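Local coordinates for protein cytosolic ACYL coenzyme A thioester hydrolase (PDB 2V1O) that hydrolyses long-chain fatty acyl-CoAs, palmitoyl-CoA preferentially, to free fatty acids and coenzyme A, this chain being the N-terminal of its two hotdog domains, at residues T35-V47 with V116-L128. Sequence-based numbering, arbitrary orientation.
Sequences TRHCNSQNGERCV and VDKVLEVPPIVYL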
ATOM      1  N   THR A  35      16.783  -9.478  14.600  1.00 10.13           N
ATOM      2  CA  THR A  35      17.803  -8.519  14.146  1.00 10.32           C
ATOM      3  C   THR A  35      18.398  -7.741  15.327  1.00  9.89           C
ATOM      4  O   THR A  35      19.618  -7.641  15.447  1.00  9.53           O
ATOM      5  CB  THR A  35      17.249  -7.561  13.069  1.00 10.41           C
ATOM      6  OG1 THR A  35      16.919  -8.316  11.893  1.00  9.91           O
ATOM      7  CG2 THR A  35      18.272  -6.481  12.715  1.00 10.86           C
ATOM      8  N   ARG A  36      17.546  -7.214  16.211  1.00  9.76           N
ATOM      9  CA  ARG A  36      18.026  -6.497  17.393  1.00  9.51           C
ATOM     10  C   ARG A  36      18.964  -7.386  18.212  1.00  9.71           C
ATOM     11  O   ARG A  36      20.080  -6.987  18.580  1.00  9.72           O
ATOM     12  CB  ARG A  36      16.852  -6.045  18.269  1.00  9.42           C
ATOM     13  CG  ARG A  36      17.300  -5.182  19.455  1.00 10.05           C
ATOM     14  CD  ARG A  36      16.242  -5.097  20.535  1.00 11.01           C
ATOM     15  NE  ARG A  36      15.064  -4.338  20.125  1.00 11.18           N
ATOM     16  CZ  ARG A  36      13.874  -4.869  19.836  1.00 11.66           C
ATOM     17  NH1 ARG A  36      13.688  -6.183  19.891  1.00 10.55           N
ATOM     18  NH2 ARG A  36      12.865  -4.077  19.482  1.00 10.18           N
ATOM     19  N   HIS A  37      18.520  -8.612  18.470  1.00  9.77           N
ATOM     20  CA  HIS A  37      19.335  -9.527  19.235  1.00 10.52           C
ATOM     21  C   HIS A  37      20.679  -9.843  18.584  1.00 10.68           C
ATOM     22  O   HIS A  37      21.710  -9.890  19.265  1.00 10.93           O
ATOM     23  CB  HIS A  37      18.611 -10.829  19.527  1.00 10.24           C
ATOM     24  CG  HIS A  37      19.458 -11.767  20.311  1.00 10.80           C
ATOM     25  ND1 HIS A  37      20.124 -12.826  19.731  1.00 12.66           N
ATOM     26  CD2 HIS A  37      19.863 -11.726  21.602  1.00 11.32           C
ATOM     27  CE1 HIS A  37      20.852 -13.434  20.650  1.00 10.58           C
ATOM     28  NE2 HIS A  37      20.712 -12.787  21.792  1.00 12.44           N
ATOM     29  N   CYS A  38      20.666 -10.077  17.274  1.00 10.60           N
ATOM     30  CA  CYS A  38      21.887 -10.467  16.567  1.00 11.38           C
ATOM     31  C   CYS A  38      22.938  -9.350  16.468  1.00 11.29           C
ATOM     32  O   CYS A  38      24.120  -9.618  16.205  1.00 11.18           O
ATOM     33  CB  CYS A  38      21.544 -11.056  15.197  1.00 11.58           C
ATOM     34  SG  CYS A  38      20.788 -12.687  15.349  1.00 12.37           S
ATOM     35  N   ASN A  39      22.498  -8.116  16.706  1.00 10.74           N
ATOM     36  CA  ASN A  39      23.390  -6.956  16.787  1.00 11.31           C
ATOM     37  C   ASN A  39      23.662  -6.460  18.219  1.00 11.70           C
ATOM     38  O   ASN A  39      24.358  -5.451  18.419  1.00 11.25           O
ATOM     39  CB  ASN A  39      22.822  -5.816  15.935  1.00 10.73           C
ATOM     40  CG  ASN A  39      22.860  -6.133  14.455  1.00 11.75           C
ATOM     41  OD1 ASN A  39      23.922  -6.100  13.825  1.00 11.95           O
ATOM     42  ND2 ASN A  39      21.705  -6.445  13.892  1.00 11.43           N
ATOM     43  N   SER A  40      23.140  -7.188  19.206  1.00 11.76           N
ATOM     44  CA  SER A  40      23.111  -6.727  20.604  1.00 12.70           C
ATOM     45  C   SER A  40      24.485  -6.724  21.292  1.00 13.29           C
ATOM     46  O   SER A  40      24.648  -6.149  22.374  1.00 13.37           O
ATOM     47  CB  SER A  40      22.116  -7.559  21.420  1.00 12.28           C
ATOM     48  OG  SER A  40      22.619  -8.871  21.648  1.00 12.64           O
ATOM     49  N   GLN A  41      25.470  -7.368  20.680  1.00 14.13           N
ATOM     50  CA  GLN A  41      26.819  -7.352  21.248  1.00 15.43           C
ATOM     51  C   GLN A  41      27.794  -6.622  20.336  1.00 16.20           C
ATOM     52  O   GLN A  41      29.012  -6.720  20.496  1.00 16.63           O
ATOM     53  CB  GLN A  41      27.287  -8.771  21.588  1.00 15.42           C
ATOM     54  CG  GLN A  41      26.466  -9.427  22.709  1.00 17.19           C
ATOM     55  CD  GLN A  41      26.520  -8.655  24.033  1.00 19.79           C
ATOM     56  OE1 GLN A  41      25.483  -8.353  24.634  1.00 21.81           O
ATOM     57  NE2 GLN A  41      27.725  -8.334  24.485  1.00 20.60           N
ATOM     58  N   ASN A  42      27.227  -5.864  19.397  1.00 17.03           N
ATOM     59  CA  ASN A  42      27.974  -5.077  18.419  1.00 17.78           C
ATOM     60  C   ASN A  42      29.001  -5.889  17.636  1.00 17.48           C
ATOM     61  O   ASN A  42      30.140  -5.456  17.424  1.00 17.60           O
ATOM     62  CB  ASN A  42      28.597  -3.827  19.064  1.00 18.57           C
ATOM     63  CG  ASN A  42      27.551  -2.842  19.564  1.00 20.07           C
ATOM     64  OD1 ASN A  42      26.453  -2.726  18.999  1.00 23.38           O
ATOM     65  ND2 ASN A  42      27.887  -2.125  20.632  1.00 22.68           N
ATOM     66  N   GLY A  43      28.580  -7.073  17.203  1.00 16.82           N
ATOM     67  CA  GLY A  43      29.348  -7.857  16.243  1.00 16.24           C
ATOM     68  C   GLY A  43      29.190  -7.251  14.858  1.00 15.69           C
ATOM     69  O   GLY A  43      28.673  -6.140  14.707  1.00 15.50           O
ATOM     70  N   GLU A  44      29.639  -7.980  13.840  1.00 15.22           N
ATOM     71  CA  GLU A  44      29.459  -7.559  12.455  1.00 14.76           C
ATOM     72  C   GLU A  44      27.980  -7.223  12.214  1.00 14.34           C
ATOM     73  O   GLU A  44      27.099  -8.005  12.585  1.00 13.86           O
ATOM     74  CB  GLU A  44      29.938  -8.675  11.519  1.00 14.67           C
ATOM     75  CG  GLU A  44      29.922  -8.327  10.049  1.00 14.74           C
ATOM     76  CD  GLU A  44      30.678  -9.348   9.201  1.00 15.17           C
ATOM     77  OE1 GLU A  44      31.510 -10.099   9.755  1.00 17.24           O
ATOM     78  OE2 GLU A  44      30.438  -9.401   7.976  1.00 15.75           O
ATOM     79  N   ARG A  45      27.717  -6.046  11.638  1.00 13.87           N
ATOM     80  CA  ARG A  45      26.347  -5.590  11.398  1.00 13.91           C
ATOM     81  C   ARG A  45      25.627  -6.565  10.485  1.00 13.35           C
ATOM     82  O   ARG A  45      26.167  -7.012   9.469  1.00 12.93           O
ATOM     83  CB  ARG A  45      26.304  -4.170  10.816  1.00 14.24           C
ATOM     84  CG  ARG A  45      26.921  -3.095  11.708  1.00 15.83           C
ATOM     85  CD  ARG A  45      26.405  -3.137  13.141  1.00 19.13           C
ATOM     86  NE  ARG A  45      26.675  -1.885  13.849  1.00 20.65           N
ATOM     87  CZ  ARG A  45      26.751  -1.760  15.172  1.00 21.03           C
ATOM     88  NH1 ARG A  45      26.589  -2.814  15.960  1.00 21.20           N
ATOM     89  NH2 ARG A  45      26.998  -0.570  15.710  1.00 22.35           N
ATOM     90  N   CYS A  46      24.409  -6.913  10.877  1.00 12.54           N
ATOM     91  CA  CYS A  46      23.673  -7.958  10.189  1.00 12.37           C
ATOM     92  C   CYS A  46      22.176  -7.723  10.222  1.00 12.07           C
ATOM     93  O   CYS A  46      21.672  -6.871  10.979  1.00 11.43           O
ATOM     94  CB  CYS A  46      24.001  -9.310  10.819  1.00 12.17           C
ATOM     95  SG  CYS A  46      23.520  -9.440  12.549  1.00 13.26           S
ATOM     96  N   VAL A  47      21.471  -8.475   9.379  1.00 12.13           N
ATOM     97  CA  VAL A  47      20.014  -8.523   9.425  1.00 12.26           C
ATOM     98  C   VAL A  47      19.597  -9.986   9.484  1.00 12.14           C
ATOM     99  O   VAL A  47      20.150 -10.832   8.779  1.00 12.00           O
ATOM    100  CB  VAL A  47      19.374  -7.824   8.211  1.00 12.69           C
ATOM    101  CG1 VAL A  47      17.867  -8.020   8.212  1.00 12.41           C
ATOM    102  CG2 VAL A  47      19.703  -6.339   8.231  1.00 13.45           C
ATOM    103  N   VAL A 116      27.866 -10.554   1.574  1.00 19.95           N
ATOM    104  CA  VAL A 116      26.571 -11.134   1.198  1.00 20.10           C
ATOM    105  C   VAL A 116      26.479 -12.637   1.468  1.00 19.74           C
ATOM    106  O   VAL A 116      27.376 -13.419   1.112  1.00 19.49           O
ATOM    107  CB  VAL A 116      26.085 -10.769  -0.250  1.00 20.25           C
ATOM    108  CG1 VAL A 116      26.593  -9.385  -0.696  1.00 21.37           C
ATOM    109  CG2 VAL A 116      26.420 -11.853  -1.254  1.00 20.66           C
ATOM    110  N   ASP A 117      25.375 -13.009   2.114  1.00 19.20           N
ATOM    111  CA  ASP A 117      25.089 -14.382   2.536  1.00 18.80           C
ATOM    112  C   ASP A 117      26.084 -14.954   3.560  1.00 17.97           C
ATOM    113  O   ASP A 117      26.124 -16.168   3.771  1.00 18.09           O
ATOM    114  CB  ASP A 117      24.926 -15.319   1.325  1.00 19.43           C
ATOM    115  CG  ASP A 117      23.680 -15.012   0.498  1.00 20.71           C
ATOM    116  OD1 ASP A 117      22.662 -14.566   1.071  1.00 22.86           O
ATOM    117  OD2 ASP A 117      23.717 -15.230  -0.734  1.00 23.33           O
ATOM    118  N   LYS A 118      26.869 -14.085   4.200  1.00 16.64           N
ATOM    119  CA  LYS A 118      27.736 -14.511   5.300  1.00 16.16           C
ATOM    120  C   LYS A 118      26.911 -14.707   6.563  1.00 15.39           C
ATOM    121  O   LYS A 118      26.341 -13.755   7.095  1.00 15.08           O
ATOM    122  CB  LYS A 118      28.863 -13.513   5.581  1.00 16.02           C
ATOM    123  CG  LYS A 118      29.849 -14.016   6.633  1.00 17.34           C
ATOM    124  CD  LYS A 118      30.767 -12.917   7.145  1.00 18.50           C
ATOM    125  CE  LYS A 118      31.796 -13.475   8.119  1.00 19.41           C
ATOM    126  NZ  LYS A 118      32.668 -12.402   8.672  1.00 18.93           N
ATOM    127  N   VAL A 119      26.875 -15.949   7.032  1.00 14.75           N
ATOM    128  CA  VAL A 119      26.156 -16.324   8.250  1.00 14.28           C
ATOM    129  C   VAL A 119      27.018 -15.974   9.466  1.00 14.05           C
ATOM    130  O   VAL A 119      28.215 -16.315   9.518  1.00 13.20           O
ATOM    131  CB  VAL A 119      25.833 -17.840   8.241  1.00 14.35           C
ATOM    132  CG1 VAL A 119      25.321 -18.313   9.607  1.00 14.39           C
ATOM    133  CG2 VAL A 119      24.838 -18.173   7.137  1.00 14.41           C
ATOM    134  N   LEU A 120      26.412 -15.299  10.436  1.00 13.26           N
ATOM    135  CA  LEU A 120      27.142 -14.848  11.616  1.00 13.18           C
ATOM    136  C   LEU A 120      26.779 -15.630  12.870  1.00 13.12           C
ATOM    137  O   LEU A 120      25.727 -16.275  12.936  1.00 12.90           O
ATOM    138  CB  LEU A 120      26.910 -13.353  11.851  1.00 12.71           C
ATOM    139  CG  LEU A 120      27.292 -12.414  10.702  1.00 13.03           C
ATOM    140  CD1 LEU A 120      26.969 -11.004  11.091  1.00 12.90           C
ATOM    141  CD2 LEU A 120      28.772 -12.552  10.338  1.00 11.86           C
ATOM    142  N   GLU A 121      27.671 -15.577  13.856  1.00 13.21           N
ATOM    143  CA  GLU A 121      27.415 -16.156  15.167  1.00 14.13           C
ATOM    144  C   GLU A 121      26.396 -15.311  15.932  1.00 13.65           C
ATOM    145  O   GLU A 121      26.459 -14.071  15.934  1.00 14.13           O
ATOM    146  CB  GLU A 121      28.718 -16.291  15.962  1.00 14.28           C
ATOM    147  CG  GLU A 121      29.652 -17.366  15.403  1.00 15.76           C
ATOM    148  CD  GLU A 121      30.987 -17.469  16.136  1.00 16.62           C
ATOM    149  OE1 GLU A 121      31.235 -16.692  17.086  1.00 20.44           O
ATOM    150  OE2 GLU A 121      31.799 -18.336  15.749  1.00 19.95           O
ATOM    151  N   VAL A 122      25.449 -15.996  16.563  1.00 13.13           N
ATOM    152  CA  VAL A 122      24.389 -15.359  17.344  1.00 12.95           C
ATOM    153  C   VAL A 122      24.852 -15.216  18.806  1.00 13.09           C
ATOM    154  O   VAL A 122      25.371 -16.170  19.379  1.00 12.56           O
ATOM    155  CB  VAL A 122      23.093 -16.204  17.292  1.00 12.79           C
ATOM    156  CG1 VAL A 122      22.043 -15.662  18.246  1.00 12.23           C
ATOM    157  CG2 VAL A 122      22.526 -16.239  15.871  1.00 13.04           C
ATOM    158  N   PRO A 123      24.683 -14.017  19.406  1.00 13.56           N
ATOM    159  CA  PRO A 123      24.976 -13.891  20.842  1.00 13.94           C
ATOM    160  C   PRO A 123      24.074 -14.811  21.687  1.00 14.61           C
ATOM    161  O   PRO A 123      22.903 -14.970  21.377  1.00 13.87           O
ATOM    162  CB  PRO A 123      24.665 -12.416  21.150  1.00 14.06           C
ATOM    163  CG  PRO A 123      24.619 -11.721  19.831  1.00 14.11           C
ATOM    164  CD  PRO A 123      24.245 -12.742  18.804  1.00 13.15           C
ATOM    165  N   PRO A 124      24.634 -15.466  22.718  1.00 15.67           N
ATOM    166  CA  PRO A 124      23.756 -16.232  23.612  1.00 16.53           C
ATOM    167  C   PRO A 124      22.711 -15.364  24.330  1.00 17.21           C
ATOM    168  O   PRO A 124      22.981 -14.205  24.645  1.00 17.73           O
ATOM    169  CB  PRO A 124      24.736 -16.855  24.614  1.00 16.41           C
ATOM    170  CG  PRO A 124      26.038 -16.908  23.869  1.00 16.42           C
ATOM    171  CD  PRO A 124      26.052 -15.624  23.076  1.00 15.78           C
ATOM    172  N   ILE A 125      21.518 -15.915  24.550  1.00 18.23           N
ATOM    173  CA  ILE A 125      20.504 -15.257  25.384  1.00 19.28           C
ATOM    174  C   ILE A 125      20.591 -15.701  26.838  1.00 19.83           C
ATOM    175  O   ILE A 125      21.167 -16.743  27.141  1.00 20.31           O
ATOM    176  CB  ILE A 125      19.051 -15.496  24.883  1.00 19.29           C
ATOM    177  CG1 ILE A 125      18.742 -16.996  24.723  1.00 19.25           C
ATOM    178  CG2 ILE A 125      18.793 -14.710  23.614  1.00 19.90           C
ATOM    179  CD1 ILE A 125      17.241 -17.328  24.726  1.00 19.65           C
ATOM    180  N   VAL A 126      20.022 -14.905  27.735  1.00 20.45           N
ATOM    181  CA  VAL A 126      19.904 -15.318  29.127  1.00 20.81           C
ATOM    182  C   VAL A 126      18.626 -16.149  29.305  1.00 21.01           C
ATOM    183  O   VAL A 126      17.569 -15.810  28.762  1.00 20.93           O
ATOM    184  CB  VAL A 126      20.004 -14.118  30.131  1.00 20.95           C
ATOM    185  CG1 VAL A 126      18.776 -13.212  30.075  1.00 21.65           C
ATOM    186  CG2 VAL A 126      20.243 -14.617  31.554  1.00 21.45           C
ATOM    187  N   TYR A 127      18.756 -17.268  30.012  1.00 21.14           N
ATOM    188  CA  TYR A 127      17.604 -18.073  30.426  1.00 21.50           C
ATOM    189  C   TYR A 127      17.380 -17.874  31.918  1.00 21.69           C
ATOM    190  O   TYR A 127      18.342 -17.794  32.681  1.00 21.47           O
ATOM    191  CB  TYR A 127      17.835 -19.561  30.123  1.00 21.55           C
ATOM    192  CG  TYR A 127      18.089 -19.841  28.658  1.00 21.35           C
ATOM    193  CD1 TYR A 127      17.030 -20.068  27.783  1.00 21.81           C
ATOM    194  CD2 TYR A 127      19.393 -19.877  28.149  1.00 21.56           C
ATOM    195  CE1 TYR A 127      17.254 -20.320  26.431  1.00 21.51           C
ATOM    196  CE2 TYR A 127      19.634 -20.129  26.800  1.00 21.73           C
ATOM    197  CZ  TYR A 127      18.552 -20.350  25.946  1.00 22.21           C
ATOM    198  OH  TYR A 127      18.770 -20.593  24.610  1.00 22.29           O
ATOM    199  N   LEU A 128      16.115 -17.786  32.325  1.00 22.04           N
ATOM    200  CA  LEU A 128      15.760 -17.720  33.742  1.00 22.62           C
ATOM    201  C   LEU A 128      15.983 -19.075  34.423  1.00 22.81           C
ATOM    202  O   LEU A 128      16.395 -19.140  35.584  1.00 22.54           O
ATOM    203  CB  LEU A 128      14.303 -17.269  33.931  1.00 22.68           C
ATOM    204  CG  LEU A 128      13.795 -15.892  33.467  1.00 23.42           C
ATOM    205  CD1 LEU A 128      14.805 -14.766  33.702  1.00 24.03           C
ATOM    206  CD2 LEU A 128      13.333 -15.919  32.007  1.00 23.44           C
TER
HETATM  207  O   HOH W   1      24.409 -12.431  15.260  1.00 29.46           O
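In this hotdog domain, the C-terminal end of the central helix 19-38 and the loop leading to strand 46-57 meet the extended linker that joins strand 98-112 to helix 130-146, with Leu120 and Pro123 as its main apolar anchors. Leu120 places CD1 against the chain at Glu44 and Cys46: it lies 3.4 Å from Glu44 O and equally close, tight for two carbons, to Cys46 CB. Its other methyl, CD2, sits beside the Glu44 carboxylate. That carboxylate receives Lys118 NZ on the syn lone pair of OE1 at 2.8 Å, a salt bridge between two extended chains crossing at about a right angle; Ser112 and Asn115 bond to OE2, so both oxygens are engaged. Pro123 packs on the helix end, its CG 3.5 Å from His37 O, while the Gln41 side chain runs past the proline in the opposite direction, CG 3.8 Å from Pro123 CB. His37 O itself takes bonds from Ser40 N and Ser40 OG (2.7 Å). The hotdog helix runs out into a type I turn, closed by Asn42 N on Asn39 O (3.1 Å), and Asn39 ties that turn back to the strand: OD1 accepts Cys46 N in the carbonyl plane, and ND2 donates almost straight to Cys46 O (173°). Where the backbones come nearest, at Cys38 and Val122, a water donates to both Cys38 O and Glu121 O (2.7 Å). Val122 CG2 also touches Cys38 SG at 4.0 Å, CG1 being turned anti to the backbone N (chi1 172°) toward the edge of the His37 ring. Val119 of the same linker touches a bound coenzyme A.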